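Local coordinates for protein endo-polygalacturonase (Pectobacterium carotovorum subsp. carotovorum, PDB 1BHE) that hydrolyses the alpha-1,4-linked galacturonic acid backbone of pectin at internal bonds, helping the bacterium to macerate and soft-rot plant tissue, at residues 150-155 and 176-181; 203-208 and 227-232; 257-262 and 286-291. All blocks are in the same frame, centred on the assembly; numbering follows the deposited sequence.

Interaction 1 (150-155 and 176-181)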
ATOM      1  N   THR A 150     -12.139  -9.667   2.410  1.00  9.79           N
ATOM      2  CA  THR A 150     -11.413 -10.069   1.212  1.00  9.30           C
ATOM      3  C   THR A 150      -9.913 -10.126   1.545  1.00  9.07           C
ATOM      4  O   THR A 150      -9.431  -9.336   2.352  1.00  8.74           O
ATOM      5  CB  THR A 150     -11.584  -9.099   0.033  1.00  9.16           C
ATOM      6  OG1 THR A 150     -11.087  -7.806   0.426  1.00  8.05           O
ATOM      7  CG2 THR A 150     -13.018  -8.921  -0.457  1.00  9.16           C
ATOM      8  N   PRO A 151      -9.165 -11.021   0.916  1.00  8.77           N
ATOM      9  CA  PRO A 151      -7.748 -11.173   1.168  1.00  7.89           C
ATOM     10  C   PRO A 151      -6.831 -10.083   0.643  1.00  6.98           C
ATOM     11  O   PRO A 151      -6.914  -9.639  -0.506  1.00  6.69           O
ATOM     12  CB  PRO A 151      -7.384 -12.494   0.492  1.00  8.62           C
ATOM     13  CG  PRO A 151      -8.552 -12.961  -0.275  1.00  8.81           C
ATOM     14  CD  PRO A 151      -9.685 -12.006  -0.064  1.00  8.34           C
ATOM     15  N   ARG A 152      -5.894  -9.640   1.482  1.00  6.41           N
ATOM     16  CA  ARG A 152      -4.785  -8.794   1.059  1.00  5.62           C
ATOM     17  C   ARG A 152      -3.756  -9.644   0.317  1.00  6.04           C
ATOM     18  O   ARG A 152      -3.692 -10.853   0.580  1.00  6.11           O
ATOM     19  CB  ARG A 152      -4.103  -8.139   2.266  1.00  5.82           C
ATOM     20  CG  ARG A 152      -4.987  -7.063   2.899  1.00  6.89           C
ATOM     21  CD  ARG A 152      -4.370  -6.555   4.198  1.00  7.79           C
ATOM     22  NE  ARG A 152      -5.123  -5.412   4.725  1.00  8.94           N
ATOM     23  CZ  ARG A 152      -4.959  -4.911   5.946  1.00  9.33           C
ATOM     24  NH1 ARG A 152      -4.075  -5.435   6.784  1.00  9.26           N
ATOM     25  NH2 ARG A 152      -5.701  -3.876   6.323  1.00  9.42           N
ATOM     26  N   LEU A 153      -2.981  -9.058  -0.589  1.00  5.68           N
ATOM     27  CA  LEU A 153      -1.989  -9.839  -1.321  1.00  5.67           C
ATOM     28  C   LEU A 153      -0.784 -10.188  -0.449  1.00  4.40           C
ATOM     29  O   LEU A 153      -0.387 -11.344  -0.327  1.00  4.14           O
ATOM     30  CB  LEU A 153      -1.469  -9.107  -2.547  1.00  6.44           C
ATOM     31  CG  LEU A 153      -2.105  -9.256  -3.911  1.00  8.38           C
ATOM     32  CD1 LEU A 153      -1.112  -8.756  -4.968  1.00  8.85           C
ATOM     33  CD2 LEU A 153      -2.564 -10.664  -4.255  1.00  7.18           C
ATOM     34  N   ILE A 154      -0.160  -9.162   0.129  1.00  4.09           N
ATOM     35  CA  ILE A 154       1.046  -9.375   0.937  1.00  4.09           C
ATOM     36  C   ILE A 154       0.841  -8.696   2.288  1.00  3.10           C
ATOM     37  O   ILE A 154       0.600  -7.492   2.308  1.00  4.23           O
ATOM     38  CB  ILE A 154       2.293  -8.811   0.237  1.00  4.23           C
ATOM     39  CG1 ILE A 154       2.676  -9.639  -1.004  1.00  5.12           C
ATOM     40  CG2 ILE A 154       3.500  -8.733   1.165  1.00  4.10           C
ATOM     41  CD1 ILE A 154       3.597  -8.874  -1.942  1.00  4.69           C
ATOM     42  N   GLN A 155       0.931  -9.456   3.362  1.00  4.44           N
ATOM     43  CA  GLN A 155       0.765  -8.924   4.717  1.00  4.77           C
ATOM     44  C   GLN A 155       2.024  -9.219   5.523  1.00  4.32           C
ATOM     45  O   GLN A 155       2.413 -10.375   5.685  1.00  4.35           O
ATOM     46  CB  GLN A 155      -0.457  -9.581   5.368  1.00  5.38           C
ATOM     47  CG  GLN A 155      -0.656  -9.215   6.829  1.00  7.94           C
ATOM     48  CD  GLN A 155      -1.241  -7.833   7.033  1.00  8.65           C
ATOM     49  OE1 GLN A 155      -2.128  -7.378   6.315  1.00  8.92           O
ATOM     50  NE2 GLN A 155      -0.730  -7.140   8.053  1.00  9.17           N
ATOM     51  N   HIS A 176      -2.713  -4.219  -1.495  1.00  5.65           N
ATOM     52  CA  HIS A 176      -1.672  -5.017  -2.128  1.00  5.61           C
ATOM     53  C   HIS A 176      -0.565  -5.400  -1.151  1.00  4.84           C
ATOM     54  O   HIS A 176      -0.197  -6.571  -1.042  1.00  4.41           O
ATOM     55  CB  HIS A 176      -1.041  -4.275  -3.316  1.00  5.62           C
ATOM     56  CG  HIS A 176      -1.955  -4.074  -4.486  1.00  5.57           C
ATOM     57  ND1 HIS A 176      -3.007  -3.189  -4.470  1.00  5.90           N
ATOM     58  CD2 HIS A 176      -1.951  -4.644  -5.716  1.00  6.19           C
ATOM     59  CE1 HIS A 176      -3.626  -3.222  -5.644  1.00  6.84           C
ATOM     60  NE2 HIS A 176      -3.012  -4.095  -6.421  1.00  6.49           N
ATOM     61  N   VAL A 177       0.039  -4.393  -0.517  1.00  4.25           N
ATOM     62  CA  VAL A 177       1.152  -4.606   0.403  1.00  4.93           C
ATOM     63  C   VAL A 177       0.945  -3.821   1.697  1.00  5.13           C
ATOM     64  O   VAL A 177       0.698  -2.612   1.690  1.00  4.52           O
ATOM     65  CB  VAL A 177       2.516  -4.168  -0.173  1.00  5.48           C
ATOM     66  CG1 VAL A 177       3.651  -4.527   0.791  1.00  5.79           C
ATOM     67  CG2 VAL A 177       2.831  -4.760  -1.536  1.00  6.14           C
ATOM     68  N   VAL A 178       1.058  -4.513   2.827  1.00  4.99           N
ATOM     69  CA  VAL A 178       0.925  -3.915   4.147  1.00  5.46           C
ATOM     70  C   VAL A 178       2.156  -4.297   4.975  1.00  5.23           C
ATOM     71  O   VAL A 178       2.517  -5.469   5.031  1.00  5.51           O
ATOM     72  CB  VAL A 178      -0.341  -4.378   4.899  1.00  6.13           C
ATOM     73  CG1 VAL A 178      -0.331  -3.888   6.347  1.00  6.10           C
ATOM     74  CG2 VAL A 178      -1.617  -3.907   4.206  1.00  5.11           C
ATOM     75  N   PHE A 179       2.796  -3.304   5.573  1.00  5.13           N
ATOM     76  CA  PHE A 179       3.967  -3.513   6.418  1.00  4.99           C
ATOM     77  C   PHE A 179       3.613  -2.977   7.811  1.00  5.05           C
ATOM     78  O   PHE A 179       3.664  -1.757   8.019  1.00  5.29           O
ATOM     79  CB  PHE A 179       5.195  -2.796   5.861  1.00  4.24           C
ATOM     80  CG  PHE A 179       6.472  -3.097   6.598  1.00  4.38           C
ATOM     81  CD1 PHE A 179       7.070  -4.343   6.500  1.00  4.57           C
ATOM     82  CD2 PHE A 179       7.074  -2.132   7.389  1.00  4.33           C
ATOM     83  CE1 PHE A 179       8.246  -4.625   7.184  1.00  3.88           C
ATOM     84  CE2 PHE A 179       8.246  -2.406   8.067  1.00  3.87           C
ATOM     85  CZ  PHE A 179       8.833  -3.653   7.968  1.00  3.38           C
ATOM     86  N   SER A 180       3.212  -3.863   8.715  1.00  4.96           N
ATOM     87  CA  SER A 180       2.717  -3.463  10.019  1.00  6.69           C
ATOM     88  C   SER A 180       3.617  -3.767  11.206  1.00  6.16           C
ATOM     89  O   SER A 180       4.141  -4.865  11.350  1.00  7.02           O
ATOM     90  CB  SER A 180       1.398  -4.208  10.342  1.00  7.42           C
ATOM     91  OG  SER A 180       0.408  -3.882   9.388  1.00 11.18           O
ATOM     92  N   ASP A 181       3.708  -2.810  12.122  1.00  6.63           N
ATOM     93  CA  ASP A 181       4.467  -2.921  13.352  1.00  6.40           C
ATOM     94  C   ASP A 181       5.864  -3.490  13.152  1.00  6.25           C
ATOM     95  O   ASP A 181       6.339  -4.342  13.917  1.00  5.18           O
ATOM     96  CB  ASP A 181       3.681  -3.774  14.366  1.00  7.85           C
ATOM     97  CG  ASP A 181       2.227  -3.359  14.460  1.00  8.73           C
ATOM     98  OD1 ASP A 181       1.912  -2.223  14.859  1.00  9.36           O
ATOM     99  OD2 ASP A 181       1.370  -4.191  14.107  1.00  9.31           O
TER
HETATM  100  O   HOH W   1      -2.307  -4.884   9.380  1.00 17.67           O
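I154 and Q155 pair in parallel with V177 and V178 in a buried contact between successive coils. H176 O takes the N-H of I154 at 2.8 Å, and I154 O takes that of V178 at 3.1 Å, gripping I154 twice. On one face I154 CD1 meets V177 CG2 at 4.2 Å; these beta-branched chains suit a strand and pack against L169 inside the coil. Such a ladder marks the right-handed parallel beta-helix, the fold of family 28 glycosyl hydrolases. The face of Q155 and V178 mixes polar groups with a valine. R152 lays its guanidinium over V178, whose CG2 lies 3.6 Å above the plane toward the rim. R152 NH1 donates to Q155 OE1 at 2.8 Å (162°), which helps fix the rotation of the guanidinium above the V178 methyl. A bend at chi2 (77°) folds Q155 alongside V178, and its NE2 reaches N157 OD1 and a water shared with R152 NH1 and S180 OG. The beta carbon of H176 points away, yet ring atom CD2 comes 4.3 Å from L153 CD1; NE2 bonds to T194 OG1 and ND1 to the D202 carbonyl. Side chain to side chain, H176 is about 8 Å from D223, the predicted proton donor.

Interaction 2 (203-208 and 227-232)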
ATOM      1  N   GLY A 203      -2.185   0.473  -2.478  1.00  5.13           N
ATOM      2  CA  GLY A 203      -0.981  -0.124  -3.029  1.00  5.55           C
ATOM      3  C   GLY A 203      -0.020  -0.612  -1.960  1.00  5.74           C
ATOM      4  O   GLY A 203       0.144  -1.819  -1.770  1.00  6.12           O
ATOM      5  N   ILE A 204       0.703   0.304  -1.324  1.00  5.47           N
ATOM      6  CA  ILE A 204       1.662  -0.023  -0.285  1.00  4.77           C
ATOM      7  C   ILE A 204       1.407   0.839   0.953  1.00  4.63           C
ATOM      8  O   ILE A 204       1.549   2.060   0.882  1.00  4.90           O
ATOM      9  CB  ILE A 204       3.133   0.190  -0.702  1.00  4.70           C
ATOM     10  CG1 ILE A 204       3.506  -0.634  -1.937  1.00  4.95           C
ATOM     11  CG2 ILE A 204       4.036  -0.188   0.471  1.00  4.71           C
ATOM     12  CD1 ILE A 204       4.908  -0.394  -2.448  1.00  5.49           C
ATOM     13  N   ASP A 205       1.089   0.210   2.079  1.00  4.74           N
ATOM     14  CA  ASP A 205       0.763   0.915   3.304  1.00  5.43           C
ATOM     15  C   ASP A 205       1.579   0.490   4.526  1.00  5.70           C
ATOM     16  O   ASP A 205       1.259  -0.499   5.189  1.00  6.19           O
ATOM     17  CB  ASP A 205      -0.695   0.690   3.716  1.00  4.96           C
ATOM     18  CG  ASP A 205      -1.812   1.168   2.833  1.00  5.76           C
ATOM     19  OD1 ASP A 205      -1.597   1.728   1.746  1.00  5.95           O
ATOM     20  OD2 ASP A 205      -2.996   1.002   3.233  1.00  6.84           O
ATOM     21  N   PRO A 206       2.543   1.310   4.913  1.00  6.31           N
ATOM     22  CA  PRO A 206       3.253   1.154   6.177  1.00  6.79           C
ATOM     23  C   PRO A 206       2.290   1.505   7.307  1.00  6.96           C
ATOM     24  O   PRO A 206       1.605   2.533   7.227  1.00  7.51           O
ATOM     25  CB  PRO A 206       4.417   2.128   6.081  1.00  6.56           C
ATOM     26  CG  PRO A 206       4.430   2.629   4.676  1.00  6.77           C
ATOM     27  CD  PRO A 206       2.988   2.535   4.203  1.00  6.24           C
ATOM     28  N   MET A 207       2.167   0.666   8.320  1.00  6.44           N
ATOM     29  CA  MET A 207       1.249   0.848   9.438  1.00  6.06           C
ATOM     30  C   MET A 207       1.982   0.734  10.770  1.00  5.53           C
ATOM     31  O   MET A 207       2.428  -0.354  11.134  1.00  5.50           O
ATOM     32  CB  MET A 207       0.146  -0.224   9.408  1.00  6.29           C
ATOM     33  CG  MET A 207      -0.830  -0.110   8.251  1.00  8.40           C
ATOM     34  SD  MET A 207      -2.104  -1.394   8.292  1.00 10.92           S
ATOM     35  CE  MET A 207      -3.005  -0.953   6.800  1.00  9.10           C
ATOM     36  N   SER A 208       2.179   1.851  11.468  1.00  5.72           N
ATOM     37  CA  SER A 208       2.912   1.866  12.735  1.00  5.31           C
ATOM     38  C   SER A 208       4.263   1.172  12.547  1.00  6.04           C
ATOM     39  O   SER A 208       4.636   0.251  13.279  1.00  5.82           O
ATOM     40  CB  SER A 208       2.092   1.228  13.854  1.00  6.34           C
ATOM     41  OG  SER A 208       1.155   2.163  14.405  1.00  6.58           O
ATOM     42  N   ALA A 227      -0.415   4.729   1.450  1.00  7.23           N
ATOM     43  CA  ALA A 227      -1.117   5.333   2.582  1.00  7.31           C
ATOM     44  C   ALA A 227      -0.301   5.046   3.842  1.00  8.16           C
ATOM     45  O   ALA A 227      -0.225   3.896   4.280  1.00  8.01           O
ATOM     46  CB  ALA A 227      -2.544   4.847   2.726  1.00  7.58           C
ATOM     47  N   ILE A 228       0.354   6.079   4.341  1.00  7.77           N
ATOM     48  CA  ILE A 228       1.182   5.996   5.547  1.00  8.00           C
ATOM     49  C   ILE A 228       0.299   6.189   6.776  1.00  8.42           C
ATOM     50  O   ILE A 228      -0.401   7.205   6.876  1.00  8.43           O
ATOM     51  CB  ILE A 228       2.292   7.059   5.482  1.00  7.97           C
ATOM     52  CG1 ILE A 228       3.212   6.802   4.284  1.00  7.93           C
ATOM     53  CG2 ILE A 228       3.120   7.099   6.759  1.00  7.87           C
ATOM     54  CD1 ILE A 228       4.098   7.975   3.909  1.00  7.96           C
ATOM     55  N   LYS A 229       0.251   5.210   7.673  1.00  7.92           N
ATOM     56  CA  LYS A 229      -0.631   5.239   8.831  1.00  8.44           C
ATOM     57  C   LYS A 229       0.073   4.950  10.156  1.00  9.17           C
ATOM     58  O   LYS A 229       1.089   4.258  10.211  1.00  9.14           O
ATOM     59  CB  LYS A 229      -1.765   4.209   8.691  1.00  8.26           C
ATOM     60  CG  LYS A 229      -2.581   4.286   7.410  1.00  8.18           C
ATOM     61  CD  LYS A 229      -3.591   3.156   7.289  1.00  8.89           C
ATOM     62  CE  LYS A 229      -4.223   3.147   5.903  1.00  9.27           C
ATOM     63  NZ  LYS A 229      -5.205   4.255   5.727  1.00  9.88           N
ATOM     64  N   ALA A 230      -0.469   5.498  11.240  1.00  8.64           N
ATOM     65  CA  ALA A 230       0.039   5.265  12.592  1.00  9.39           C
ATOM     66  C   ALA A 230      -1.159   5.149  13.538  1.00 10.12           C
ATOM     67  O   ALA A 230      -2.070   5.979  13.495  1.00  9.89           O
ATOM     68  CB  ALA A 230       1.004   6.345  13.026  1.00  8.93           C
ATOM     69  N   TYR A 231      -1.198   4.097  14.342  1.00 10.96           N
ATOM     70  CA  TYR A 231      -2.321   3.766  15.192  1.00 12.46           C
ATOM     71  C   TYR A 231      -2.133   3.980  16.684  1.00 12.94           C
ATOM     72  O   TYR A 231      -1.057   3.775  17.237  1.00 12.53           O
ATOM     73  CB  TYR A 231      -2.670   2.274  14.985  1.00 13.23           C
ATOM     74  CG  TYR A 231      -3.190   1.977  13.598  1.00 14.21           C
ATOM     75  CD1 TYR A 231      -2.325   1.796  12.525  1.00 15.07           C
ATOM     76  CD2 TYR A 231      -4.557   1.888  13.366  1.00 14.93           C
ATOM     77  CE1 TYR A 231      -2.810   1.536  11.256  1.00 15.12           C
ATOM     78  CE2 TYR A 231      -5.049   1.628  12.103  1.00 16.04           C
ATOM     79  CZ  TYR A 231      -4.169   1.453  11.054  1.00 16.00           C
ATOM     80  OH  TYR A 231      -4.668   1.193   9.799  1.00 17.04           O
ATOM     81  N   LYS A 232      -3.231   4.355  17.356  1.00 14.11           N
ATOM     82  CA  LYS A 232      -3.188   4.560  18.800  1.00 15.19           C
ATOM     83  C   LYS A 232      -2.834   3.266  19.516  1.00 14.49           C
ATOM     84  O   LYS A 232      -3.367   2.208  19.183  1.00 14.75           O
ATOM     85  CB  LYS A 232      -4.539   5.077  19.316  1.00 17.28           C
ATOM     86  CG  LYS A 232      -4.427   5.786  20.662  1.00 19.42           C
ATOM     87  CD  LYS A 232      -5.780   6.318  21.126  1.00 20.82           C
ATOM     88  CE  LYS A 232      -6.523   5.283  21.961  1.00 21.48           C
ATOM     89  NZ  LYS A 232      -7.334   5.924  23.042  1.00 22.26           N
TER
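P206 and S208, the neighbours of M207, are joined to K229 by two backbone bonds: K229 N gives to P206 O at 3.0 Å, and S208 N gives to K229 O at 2.9 Å. A227 N is held only weakly across the contact, by I204 O and by D205 OD1. Proline has no N-H to return, and A227 O, faced by P206 CD at 3.5 Å, is buried without a polar partner. These strands lie in successive coils of a right-handed parallel beta-helix, bridged once, at M207 and K229; P206 and I228 meet on its apolar inner side, where I228 goes on to V262 and I240. Where the first strand ends, S208 turns left-handed, and its OG receives Y231 N at 3.0 Å in an almost straight bond (177°); the same OG also bonds to A235 O. M207 supplies a Met-aromatic contact, SD 5.3 Å from the centroid of the Y231 ring and oblique to it, while CB touches Y231 CE1 at 3.9 Å. R234 adds a cation-pi contact. D205 OD2 meets K229 at its carbon CE, 3.6 Å away, but stays 4.7 Å from K229 NZ, which a bend at chi4 (-74°) carries to G256 O and a salt bridge with E258.

Interaction 3 (257-262 and 286-291)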
ATOM      1  N   SER A 257      -5.937   7.741   7.030  1.00 11.72           N
ATOM      2  CA  SER A 257      -6.527   8.634   8.014  1.00 12.38           C
ATOM      3  C   SER A 257      -6.053   8.457   9.438  1.00 12.31           C
ATOM      4  O   SER A 257      -6.191   9.344  10.293  1.00 11.60           O
ATOM      5  CB  SER A 257      -8.062   8.453   7.960  1.00 12.89           C
ATOM      6  OG  SER A 257      -8.525   8.995   6.721  1.00 14.09           O
ATOM      7  N   GLU A 258      -5.451   7.307   9.728  1.00 12.20           N
ATOM      8  CA  GLU A 258      -4.901   7.079  11.071  1.00 13.03           C
ATOM      9  C   GLU A 258      -3.596   7.860  11.132  1.00 13.46           C
ATOM     10  O   GLU A 258      -2.629   7.520  10.449  1.00 12.57           O
ATOM     11  CB  GLU A 258      -4.769   5.585  11.338  1.00 13.29           C
ATOM     12  CG  GLU A 258      -6.111   4.863  11.238  1.00 13.71           C
ATOM     13  CD  GLU A 258      -6.446   4.399   9.836  1.00 14.27           C
ATOM     14  OE1 GLU A 258      -5.739   4.714   8.861  1.00 14.32           O
ATOM     15  OE2 GLU A 258      -7.448   3.678   9.667  1.00 15.15           O
ATOM     16  N   THR A 259      -3.591   8.959  11.900  1.00 12.87           N
ATOM     17  CA  THR A 259      -2.404   9.796  11.985  1.00 13.33           C
ATOM     18  C   THR A 259      -1.892   9.911  13.412  1.00 14.05           C
ATOM     19  O   THR A 259      -1.463  10.992  13.824  1.00 14.31           O
ATOM     20  CB  THR A 259      -2.640  11.213  11.417  1.00 13.50           C
ATOM     21  OG1 THR A 259      -3.744  11.845  12.081  1.00 12.61           O
ATOM     22  CG2 THR A 259      -2.900  11.177   9.916  1.00 13.47           C
ATOM     23  N   MET A 260      -1.835   8.812  14.153  1.00 14.89           N
ATOM     24  CA  MET A 260      -1.354   8.841  15.532  1.00 15.82           C
ATOM     25  C   MET A 260       0.164   8.770  15.636  1.00 14.98           C
ATOM     26  O   MET A 260       0.707   7.825  16.204  1.00 15.30           O
ATOM     27  CB  MET A 260      -1.998   7.696  16.323  1.00 17.69           C
ATOM     28  CG  MET A 260      -3.520   7.780  16.357  1.00 19.86           C
ATOM     29  SD  MET A 260      -4.063   9.376  17.012  1.00 23.10           S
ATOM     30  CE  MET A 260      -3.380   9.310  18.664  1.00 21.53           C
ATOM     31  N   GLY A 261       0.871   9.761  15.111  1.00 14.31           N
ATOM     32  CA  GLY A 261       2.320   9.815  15.183  1.00 12.92           C
ATOM     33  C   GLY A 261       3.017   9.386  13.902  1.00 11.97           C
ATOM     34  O   GLY A 261       3.561   8.284  13.829  1.00 11.13           O
ATOM     35  N   VAL A 262       3.050  10.268  12.918  1.00 11.44           N
ATOM     36  CA  VAL A 262       3.728  10.062  11.644  1.00 11.15           C
ATOM     37  C   VAL A 262       4.844  11.101  11.557  1.00 11.40           C
ATOM     38  O   VAL A 262       4.564  12.301  11.645  1.00 10.80           O
ATOM     39  CB  VAL A 262       2.783  10.223  10.445  1.00 10.54           C
ATOM     40  CG1 VAL A 262       3.539  10.215   9.126  1.00 10.82           C
ATOM     41  CG2 VAL A 262       1.718   9.134  10.475  1.00 10.92           C
ATOM     42  N   SER A 286     -11.798  10.742  14.879  1.00 19.48           N
ATOM     43  CA  SER A 286     -11.558   9.455  15.503  1.00 19.03           C
ATOM     44  C   SER A 286     -10.114   8.979  15.450  1.00 18.67           C
ATOM     45  O   SER A 286      -9.771   8.072  16.223  1.00 19.02           O
ATOM     46  CB  SER A 286     -12.453   8.387  14.844  1.00 18.93           C
ATOM     47  OG  SER A 286     -11.875   7.966  13.616  1.00 18.64           O
ATOM     48  N   ALA A 287      -9.274   9.541  14.584  1.00 18.74           N
ATOM     49  CA  ALA A 287      -7.910   9.014  14.460  1.00 18.54           C
ATOM     50  C   ALA A 287      -6.830  10.052  14.237  1.00 18.42           C
ATOM     51  O   ALA A 287      -5.700   9.694  13.867  1.00 18.65           O
ATOM     52  CB  ALA A 287      -7.911   8.016  13.297  1.00 19.10           C
ATOM     53  N   ALA A 288      -7.121  11.326  14.457  1.00 17.49           N
ATOM     54  CA  ALA A 288      -6.139  12.382  14.254  1.00 17.15           C
ATOM     55  C   ALA A 288      -5.095  12.433  15.364  1.00 16.91           C
ATOM     56  O   ALA A 288      -5.418  12.293  16.546  1.00 17.40           O
ATOM     57  CB  ALA A 288      -6.850  13.729  14.160  1.00 17.42           C
ATOM     58  N   GLY A 289      -3.839  12.660  14.988  1.00 16.19           N
ATOM     59  CA  GLY A 289      -2.774  12.813  15.982  1.00 15.77           C
ATOM     60  C   GLY A 289      -1.669  13.702  15.423  1.00 15.50           C
ATOM     61  O   GLY A 289      -1.908  14.527  14.544  1.00 15.35           O
ATOM     62  N   VAL A 290      -0.436  13.428  15.847  1.00 15.11           N
ATOM     63  CA  VAL A 290       0.718  14.174  15.390  1.00 15.07           C
ATOM     64  C   VAL A 290       1.239  13.707  14.037  1.00 14.92           C
ATOM     65  O   VAL A 290       1.511  12.532  13.805  1.00 14.26           O
ATOM     66  CB  VAL A 290       1.888  14.083  16.402  1.00 15.48           C
ATOM     67  CG1 VAL A 290       3.136  14.788  15.889  1.00 15.99           C
ATOM     68  CG2 VAL A 290       1.479  14.658  17.748  1.00 16.00           C
ATOM     69  N   VAL A 291       1.441  14.665  13.151  1.00 14.17           N
ATOM     70  CA  VAL A 291       2.082  14.500  11.859  1.00 14.55           C
ATOM     71  C   VAL A 291       3.179  15.575  11.846  1.00 14.85           C
ATOM     72  O   VAL A 291       2.853  16.770  11.869  1.00 15.40           O
ATOM     73  CB  VAL A 291       1.170  14.653  10.641  1.00 14.53           C
ATOM     74  CG1 VAL A 291       1.984  14.699   9.352  1.00 14.94           C
ATOM     75  CG2 VAL A 291       0.140  13.532  10.559  1.00 14.57           C
TER
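The backbones of T259 and A287 begin the pairing, with T259 N donating to A287 O at 3.0 Å, and those of V262 and V291 complete it as a parallel bridge. Between these points the 257-262 chain puckers. M260 is the centre of an inverse gamma turn, and beyond it V290 O collects V262 N at 2.9 Å and, more weakly, G261 N. The two segments belong to successive coils of the right-handed parallel beta-helix; the 257-262 chain turns a corner at S257, after a cis peptide bond. The two glycines are there for different reasons: G261 for its positive phi (101°), which glycine tolerates, and G289 for the closeness of T259 O and M260 SD, between which a beta carbon could not fit.

T259 serves both the polar and the apolar part of the contact. With chi1 at 56°, its OG1 stands between the backbone N and the carbonyl carbon, where it accepts G289 N at 3.0 Å and also bonds to S283 OG, so a hydroxyl fastens the irregular loop where strand pairing is interrupted. Its carbon side meets V291 CG2, CB at 3.7 Å and the methyl CG2 at 3.9 Å, and W325 in the next coil touches both residues. V262 and V291 share the inner face, V262 CB 4.2 Å from V291 CG2, valines suiting a strand whose side chains fill the coil. The small side chain of A287 lets it sit close to E258, CB 3.9 Å from E258 CA. M260 points its beta carbon away, but bends at both chi2 and chi3 curl the chain back, bringing SD to 3.2 Å from A288 O.

In the fold
All three contacts join successive coils of one beta-helix and all are buried; interactions 1 and 2 lie about 8 Å from the centre of the chain (centre to centre), interaction 3 farther, about 17 Å. Strands 177-180 and 204-207 link the first two directly, F179 O lying 2.9 Å from M207 N in a probable hydrogen bond. Interaction 2 meets interaction 3 through A230 and M260, whereas interactions 1 and 3 do not touch. Regular pairing dominates interaction 1, with a hydrated polar patch on one face. Interaction 2 adds proline, sulfur and aromatic contacts; interaction 3 combines a valine bridge with an irregular turn held by glycines and the T259 hydroxyl.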